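Side-chain contacts in acinetobacter secreted protease CpaA (Acinetobacter nosocomialis M2, PDB 6O38), which is a zinc metalloprotease secreted through a type II system, and forms a complex with its chaperone CpaB: residues N358-Y363 / T369-T374; L407-E410 / R415-L418. One frame throughout, in Å; residues are numbered along the deposited sequence.

Interaction 1: residues N358-Y363 / T369-T374; sequences NRRFIY and TVDSYT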
ATOM      1  N   ASN A 358      -2.525  13.656 -16.844  1.00 39.89           N
ATOM      2  CA  ASN A 358      -3.544  13.122 -15.951  1.00 38.62           C
ATOM      3  C   ASN A 358      -4.450  14.264 -15.517  1.00 38.83           C
ATOM      4  O   ASN A 358      -3.965  15.333 -15.131  1.00 39.65           O
ATOM      5  CB  ASN A 358      -2.913  12.450 -14.729  1.00 37.88           C
ATOM      6  CG  ASN A 358      -2.254  11.127 -15.061  1.00 37.49           C
ATOM      7  OD1 ASN A 358      -2.825  10.063 -14.830  1.00 36.44           O
ATOM      8  ND2 ASN A 358      -1.042  11.188 -15.602  1.00 38.28           N
ATOM      9  N   ARG A 359      -5.761  14.044 -15.587  1.00 36.39           N
ATOM     10  CA  ARG A 359      -6.716  15.091 -15.258  1.00 36.59           C
ATOM     11  C   ARG A 359      -7.841  14.513 -14.420  1.00 35.27           C
ATOM     12  O   ARG A 359      -8.433  13.494 -14.789  1.00 34.53           O
ATOM     13  CB  ARG A 359      -7.292  15.741 -16.522  1.00 37.72           C
ATOM     14  CG  ARG A 359      -6.277  16.518 -17.334  1.00 39.12           C
ATOM     15  CD  ARG A 359      -6.129  17.929 -16.805  1.00 39.81           C
ATOM     16  NE  ARG A 359      -7.346  18.713 -16.970  1.00 39.94           N
ATOM     17  CZ  ARG A 359      -7.585  19.512 -18.003  1.00 41.10           C
ATOM     18  NH1 ARG A 359      -6.691  19.634 -18.974  1.00 42.27           N
ATOM     19  NH2 ARG A 359      -8.719  20.189 -18.061  1.00 41.21           N
ATOM     20  N   ARG A 360      -8.129  15.160 -13.294  1.00 35.45           N
ATOM     21  CA  ARG A 360      -9.191  14.736 -12.395  1.00 34.25           C
ATOM     22  C   ARG A 360     -10.251  15.824 -12.305  1.00 34.62           C
ATOM     23  O   ARG A 360      -9.931  17.016 -12.244  1.00 35.65           O
ATOM     24  CB  ARG A 360      -8.656  14.408 -10.993  1.00 33.71           C
ATOM     25  CG  ARG A 360      -9.730  13.903 -10.034  1.00 32.63           C
ATOM     26  CD  ARG A 360      -9.145  13.329  -8.752  1.00 32.28           C
ATOM     27  NE  ARG A 360      -8.644  14.366  -7.858  1.00 33.23           N
ATOM     28  CZ  ARG A 360      -7.355  14.645  -7.688  1.00 34.14           C
ATOM     29  NH1 ARG A 360      -6.434  13.959  -8.353  1.00 34.26           N
ATOM     30  NH2 ARG A 360      -6.988  15.608  -6.855  1.00 34.97           N
ATOM     31  N   PHE A 361     -11.513  15.404 -12.305  1.00 31.82           N
ATOM     32  CA  PHE A 361     -12.645  16.302 -12.152  1.00 31.99           C
ATOM     33  C   PHE A 361     -13.523  15.792 -11.019  1.00 30.85           C
ATOM     34  O   PHE A 361     -13.632  14.583 -10.795  1.00 29.96           O
ATOM     35  CB  PHE A 361     -13.460  16.409 -13.450  1.00 32.51           C
ATOM     36  CG  PHE A 361     -12.645  16.815 -14.648  1.00 33.68           C
ATOM     37  CD1 PHE A 361     -12.007  15.861 -15.428  1.00 33.98           C
ATOM     38  CD2 PHE A 361     -12.514  18.149 -14.994  1.00 34.61           C
ATOM     39  CE1 PHE A 361     -11.257  16.233 -16.529  1.00 35.17           C
ATOM     40  CE2 PHE A 361     -11.765  18.527 -16.094  1.00 35.73           C
ATOM     41  CZ  PHE A 361     -11.137  17.567 -16.862  1.00 36.01           C
ATOM     42  N   ILE A 362     -14.145  16.722 -10.301  1.00 31.82           N
ATOM     43  CA  ILE A 362     -14.998  16.388  -9.167  1.00 30.92           C
ATOM     44  C   ILE A 362     -16.342  17.079  -9.352  1.00 31.14           C
ATOM     45  O   ILE A 362     -16.410  18.210  -9.850  1.00 32.16           O
ATOM     46  CB  ILE A 362     -14.344  16.778  -7.822  1.00 31.09           C
ATOM     47  CG1 ILE A 362     -15.167  16.248  -6.645  1.00 30.14           C
ATOM     48  CG2 ILE A 362     -14.153  18.287  -7.718  1.00 32.48           C
ATOM     49  CD1 ILE A 362     -14.490  16.418  -5.301  1.00 30.33           C
ATOM     50  N   TYR A 363     -17.412  16.389  -8.970  1.00 31.02           N
ATOM     51  CA  TYR A 363     -18.764  16.896  -9.140  1.00 31.15           C
ATOM     52  C   TYR A 363     -19.186  17.693  -7.912  1.00 31.31           C
ATOM     53  O   TYR A 363     -18.956  17.275  -6.773  1.00 30.67           O
ATOM     54  CB  TYR A 363     -19.738  15.742  -9.383  1.00 30.46           C
ATOM     55  CG  TYR A 363     -21.091  16.170  -9.902  1.00 30.82           C
ATOM     56  CD1 TYR A 363     -21.249  16.586 -11.218  1.00 31.56           C
ATOM     57  CD2 TYR A 363     -22.211  16.146  -9.083  1.00 30.38           C
ATOM     58  CE1 TYR A 363     -22.483  16.975 -11.701  1.00 31.72           C
ATOM     59  CE2 TYR A 363     -23.452  16.532  -9.558  1.00 30.70           C
ATOM     60  CZ  TYR A 363     -23.581  16.946 -10.868  1.00 31.35           C
ATOM     61  OH  TYR A 363     -24.811  17.332 -11.349  1.00 31.66           O
ATOM     62  N   THR A 369     -16.272  20.062 -11.957  1.00 32.13           N
ATOM     63  CA  THR A 369     -15.316  21.071 -11.530  1.00 33.43           C
ATOM     64  C   THR A 369     -13.901  20.523 -11.656  1.00 33.41           C
ATOM     65  O   THR A 369     -13.657  19.346 -11.376  1.00 32.33           O
ATOM     66  CB  THR A 369     -15.614  21.510 -10.084  1.00 33.55           C
ATOM     67  OG1 THR A 369     -16.551  22.595 -10.096  1.00 34.65           O
ATOM     68  CG2 THR A 369     -14.355  21.936  -9.346  1.00 34.38           C
ATOM     69  N   VAL A 370     -12.978  21.382 -12.098  1.00 33.43           N
ATOM     70  CA  VAL A 370     -11.573  20.998 -12.190  1.00 33.63           C
ATOM     71  C   VAL A 370     -11.049  20.662 -10.801  1.00 33.37           C
ATOM     72  O   VAL A 370     -11.254  21.416  -9.841  1.00 34.16           O
ATOM     73  CB  VAL A 370     -10.758  22.126 -12.843  1.00 35.25           C
ATOM     74  CG1 VAL A 370      -9.274  21.951 -12.560  1.00 35.58           C
ATOM     75  CG2 VAL A 370     -11.022  22.172 -14.341  1.00 35.45           C
ATOM     76  N   ASP A 371     -10.363  19.522 -10.687  1.00 37.54           N
ATOM     77  CA  ASP A 371      -9.867  19.054  -9.399  1.00 37.18           C
ATOM     78  C   ASP A 371      -8.368  18.764  -9.412  1.00 37.66           C
ATOM     79  O   ASP A 371      -7.855  18.179  -8.450  1.00 37.30           O
ATOM     80  CB  ASP A 371     -10.641  17.805  -8.953  1.00 35.71           C
ATOM     81  CG  ASP A 371     -10.501  17.526  -7.464  1.00 35.77           C
ATOM     82  OD1 ASP A 371     -10.733  18.451  -6.657  1.00 36.69           O
ATOM     83  OD2 ASP A 371     -10.157  16.381  -7.102  1.00 35.10           O
ATOM     84  N   SER A 372      -7.651  19.156 -10.463  1.00 37.15           N
ATOM     85  CA  SER A 372      -6.211  18.943 -10.510  1.00 37.36           C
ATOM     86  C   SER A 372      -5.594  19.906 -11.511  1.00 38.59           C
ATOM     87  O   SER A 372      -6.230  20.295 -12.494  1.00 38.98           O
ATOM     88  CB  SER A 372      -5.864  17.498 -10.884  1.00 36.37           C
ATOM     89  OG  SER A 372      -6.274  17.198 -12.207  1.00 36.32           O
ATOM     90  N   TYR A 373      -4.348  20.288 -11.243  1.00 38.05           N
ATOM     91  CA  TYR A 373      -3.567  21.140 -12.128  1.00 39.30           C
ATOM     92  C   TYR A 373      -2.329  20.387 -12.591  1.00 39.29           C
ATOM     93  O   TYR A 373      -1.666  19.716 -11.795  1.00 38.80           O
ATOM     94  CB  TYR A 373      -3.164  22.444 -11.432  1.00 40.64           C
ATOM     95  CG  TYR A 373      -4.327  23.180 -10.808  1.00 41.04           C
ATOM     96  CD1 TYR A 373      -5.157  23.985 -11.579  1.00 41.79           C
ATOM     97  CD2 TYR A 373      -4.597  23.069  -9.451  1.00 40.76           C
ATOM     98  CE1 TYR A 373      -6.224  24.659 -11.015  1.00 42.38           C
ATOM     99  CE2 TYR A 373      -5.662  23.741  -8.878  1.00 41.32           C
ATOM    100  CZ  TYR A 373      -6.472  24.534  -9.664  1.00 42.26           C
ATOM    101  OH  TYR A 373      -7.533  25.205  -9.099  1.00 43.10           O
ATOM    102  N   THR A 374      -2.017  20.500 -13.879  1.00 40.90           N
ATOM    103  CA  THR A 374      -0.919  19.751 -14.476  1.00 41.00           C
ATOM    104  C   THR A 374       0.373  20.550 -14.353  1.00 42.03           C
ATOM    105  O   THR A 374       0.465  21.675 -14.857  1.00 43.14           O
ATOM    106  CB  THR A 374      -1.211  19.436 -15.942  1.00 41.38           C
ATOM    107  OG1 THR A 374      -2.410  18.655 -16.032  1.00 40.46           O
ATOM    108  CG2 THR A 374      -0.059  18.658 -16.559  1.00 41.68           C
TER
HETATM  109  O   HOH W   1      -4.109  17.623 -14.014  1.00 37.61           O
HETATM  110  O   HOH W   2      -8.093  18.870 -14.066  1.00 34.86           O
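Ser372 OG is held by two groups, the backbone N of Arg360 and water 1. Arg360 N donates to Ser372 OG over 3.0 Å with an N-H...O angle of 163°, and water 1 lies 2.9 Å from the same OG while donating to Asn358 O and Thr374 OG1. OG lies between the backbone N and the carbonyl carbon of Ser372 (chi1 66°), which brings it within bonding distance of Arg360 N; here a side chain takes the place of a backbone acceptor. Backbone pairing resumes one residue earlier, where Asp371 N donates to Arg360 O (3.0 Å). Water 2 also reaches that carbonyl and joins it to Ser372 O and Arg359 NE. Thr374 OG1 also bonds Glu357 OE2, and the Arg359 guanidinium reaches Thr351 OG1 through NH2.

The Arg360 chain runs out extended and then bends at chi3. This turns its NE onto Asp371 OD2 at 2.6 Å, a salt bridge to which NH2 adds only a weak second bond. NE comes from the anti side of the carboxylate, and the two planes stand 80° apart; the grip is therefore crosswise, not a flat, two-pronged pairing. The other ends of the guanidinium are occupied too, NH1 by Tyr417 OH and NH2 by Ala414 O.

Beyond this, Ile362 CG2 packs against Asp371 OD1 (3.6 Å), and Ile362 N donates to Thr369 O (2.9 Å). This is an antiparallel beta hairpin, paired through Ile362 and Thr369, where the return bond from Thr369 N to Ile362 O is weak, and interrupted at Asp371-Ser372, within a StcE-type beta-sandwich domain.

Interaction 2: residues L407-E410 / R415-L418; sequences LTAE and RFYL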
ATOM      1  N   LEU A 407       0.465   8.865  -8.070  1.00 41.44           N
ATOM      2  CA  LEU A 407      -0.322   7.959  -7.241  1.00 40.73           C
ATOM      3  C   LEU A 407      -0.456   8.493  -5.819  1.00 40.49           C
ATOM      4  O   LEU A 407      -1.540   8.429  -5.226  1.00 39.69           O
ATOM      5  CB  LEU A 407       0.310   6.567  -7.235  1.00 41.41           C
ATOM      6  CG  LEU A 407      -0.334   5.550  -6.289  1.00 40.98           C
ATOM      7  CD1 LEU A 407      -1.742   5.207  -6.748  1.00 39.84           C
ATOM      8  CD2 LEU A 407       0.518   4.296  -6.177  1.00 41.97           C
ATOM      9  N   THR A 408       0.634   9.021  -5.259  1.00 40.54           N
ATOM     10  CA  THR A 408       0.575   9.603  -3.922  1.00 40.35           C
ATOM     11  C   THR A 408      -0.339  10.822  -3.892  1.00 39.92           C
ATOM     12  O   THR A 408      -1.133  10.990  -2.959  1.00 39.36           O
ATOM     13  CB  THR A 408       1.982   9.977  -3.452  1.00 41.19           C
ATOM     14  OG1 THR A 408       2.815   8.811  -3.458  1.00 41.75           O
ATOM     15  CG2 THR A 408       1.942  10.557  -2.046  1.00 41.13           C
ATOM     16  N   ALA A 409      -0.237  11.686  -4.905  1.00 39.68           N
ATOM     17  CA  ALA A 409      -1.085  12.872  -4.957  1.00 39.47           C
ATOM     18  C   ALA A 409      -2.557  12.497  -5.086  1.00 38.50           C
ATOM     19  O   ALA A 409      -3.416  13.090  -4.424  1.00 38.00           O
ATOM     20  CB  ALA A 409      -0.660  13.770  -6.118  1.00 40.15           C
ATOM     21  N   GLU A 410      -2.866  11.512  -5.933  1.00 40.83           N
ATOM     22  CA  GLU A 410      -4.257  11.122  -6.140  1.00 39.71           C
ATOM     23  C   GLU A 410      -4.843  10.476  -4.891  1.00 39.01           C
ATOM     24  O   GLU A 410      -6.023  10.675  -4.579  1.00 38.18           O
ATOM     25  CB  GLU A 410      -4.360  10.179  -7.338  1.00 39.54           C
ATOM     26  CG  GLU A 410      -5.781   9.882  -7.780  1.00 38.52           C
ATOM     27  CD  GLU A 410      -5.833   9.172  -9.118  1.00 38.64           C
ATOM     28  OE1 GLU A 410      -5.406   9.774 -10.127  1.00 39.34           O
ATOM     29  OE2 GLU A 410      -6.297   8.013  -9.161  1.00 38.44           O
ATOM     30  N   ARG A 415      -4.397  18.353  -5.519  1.00 38.33           N
ATOM     31  CA  ARG A 415      -4.887  18.836  -6.808  1.00 38.70           C
ATOM     32  C   ARG A 415      -3.726  19.134  -7.759  1.00 39.56           C
ATOM     33  O   ARG A 415      -3.564  20.244  -8.265  1.00 40.85           O
ATOM     34  CB  ARG A 415      -5.766  20.065  -6.609  1.00 39.79           C
ATOM     35  CG  ARG A 415      -6.997  19.821  -5.751  1.00 39.13           C
ATOM     36  CD  ARG A 415      -8.027  20.918  -5.949  1.00 40.26           C
ATOM     37  NE  ARG A 415      -9.119  20.826  -4.985  1.00 39.83           N
ATOM     38  CZ  ARG A 415      -9.125  21.437  -3.804  1.00 40.67           C
ATOM     39  NH1 ARG A 415      -8.098  22.192  -3.441  1.00 42.11           N
ATOM     40  NH2 ARG A 415     -10.161  21.298  -2.988  1.00 39.84           N
ATOM     41  N   PHE A 416      -2.908  18.112  -8.001  1.00 36.71           N
ATOM     42  CA  PHE A 416      -1.846  18.243  -8.988  1.00 37.90           C
ATOM     43  C   PHE A 416      -1.465  16.870  -9.521  1.00 37.73           C
ATOM     44  O   PHE A 416      -1.625  15.855  -8.840  1.00 37.05           O
ATOM     45  CB  PHE A 416      -0.612  18.952  -8.411  1.00 39.18           C
ATOM     46  CG  PHE A 416       0.330  18.041  -7.672  1.00 39.31           C
ATOM     47  CD1 PHE A 416       0.087  17.689  -6.355  1.00 38.77           C
ATOM     48  CD2 PHE A 416       1.469  17.551  -8.290  1.00 40.01           C
ATOM     49  CE1 PHE A 416       0.956  16.859  -5.672  1.00 39.05           C
ATOM     50  CE2 PHE A 416       2.341  16.717  -7.613  1.00 40.30           C
ATOM     51  CZ  PHE A 416       2.083  16.371  -6.301  1.00 39.87           C
ATOM     52  N   TYR A 417      -0.964  16.864 -10.754  1.00 39.02           N
ATOM     53  CA  TYR A 417      -0.325  15.706 -11.358  1.00 39.06           C
ATOM     54  C   TYR A 417       0.963  16.158 -12.028  1.00 40.00           C
ATOM     55  O   TYR A 417       1.061  17.287 -12.514  1.00 40.32           O
ATOM     56  CB  TYR A 417      -1.215  15.017 -12.403  1.00 38.05           C
ATOM     57  CG  TYR A 417      -2.409  14.272 -11.853  1.00 36.86           C
ATOM     58  CD1 TYR A 417      -2.269  13.001 -11.310  1.00 36.77           C
ATOM     59  CD2 TYR A 417      -3.682  14.823 -11.911  1.00 35.88           C
ATOM     60  CE1 TYR A 417      -3.361  12.310 -10.819  1.00 35.65           C
ATOM     61  CE2 TYR A 417      -4.779  14.140 -11.425  1.00 34.81           C
ATOM     62  CZ  TYR A 417      -4.614  12.885 -10.880  1.00 34.66           C
ATOM     63  OH  TYR A 417      -5.706  12.203 -10.395  1.00 33.74           O
ATOM     64  N   LEU A 418       1.951  15.270 -12.049  1.00 41.75           N
ATOM     65  CA  LEU A 418       3.193  15.529 -12.761  1.00 42.42           C
ATOM     66  C   LEU A 418       3.104  14.946 -14.164  1.00 42.14           C
ATOM     67  O   LEU A 418       2.666  13.804 -14.343  1.00 41.53           O
ATOM     68  CB  LEU A 418       4.391  14.938 -12.015  1.00 42.81           C
ATOM     69  CG  LEU A 418       4.771  15.605 -10.693  1.00 43.29           C
ATOM     70  CD1 LEU A 418       6.105  15.071 -10.196  1.00 43.79           C
ATOM     71  CD2 LEU A 418       4.815  17.119 -10.839  1.00 44.03           C
TER
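Glu410 and Tyr417 join across the contact through a hydrogen bond from Tyr417 OH to Glu410 OE1, the polar link in a helix-on-strand packing within the reprolysin-like domain. The helix 391-411 and the strand 416-425 follow each other in the chain, and the end of the first lies against the start of the second. The measured OH to OE1 separation is 2.5 Å, a value too short to interpret closely at this resolution. OE1 sits at the edge of the Tyr417 ring, near its plane, while the carboxylate itself is turned 83° from the ring. Glu410 reaches this place because CG is anti to the backbone N (chi1 -171°) and the chain stays extended to CD.

The apolar half of the first shell is Ala409, whose CB points at the strand and meets the ring of Phe416 obliquely, 3.5 Å from CE1. The neighbouring ring carbon, Phe416 CZ, is 3.8 Å from Ala409 CB.

In the second shell, Glu410 OE2 forms a salt bridge with Lys307 NZ, which would favour a charged carboxylate. The phenol oxygen of Tyr417 also accepts a bond from outside the contact. Phe416 also packs on Leu504, in the helix 496-504 that supplies the zinc ligands His498 and His502. One residue further along the strand, the backbone N of Leu418 donates to Asn406 OD1 on the helix 391-411.

Overall arrangement
Interaction 1 comes first along the chain and closes before interaction 2 opens; their centres are about 10 Å apart, on the same side of the chain's centre. The hairpin of interaction 1 belongs to the last StcE-type beta-sandwich range, whereas interaction 2 lies in the reprolysin-like range. Strand 367-381, the second arm of the hairpin, pairs in parallel with strand 416-425 of interaction 2. The two contacts meet directly: Tyr373 N lies 3.1 Å from Arg415 O, a probable hydrogen bond, and Tyr417 CD2 packs 3.3 Å from Asn358 O. Hairpin and helix-strand unit thus join the last sandwich range to the protease range.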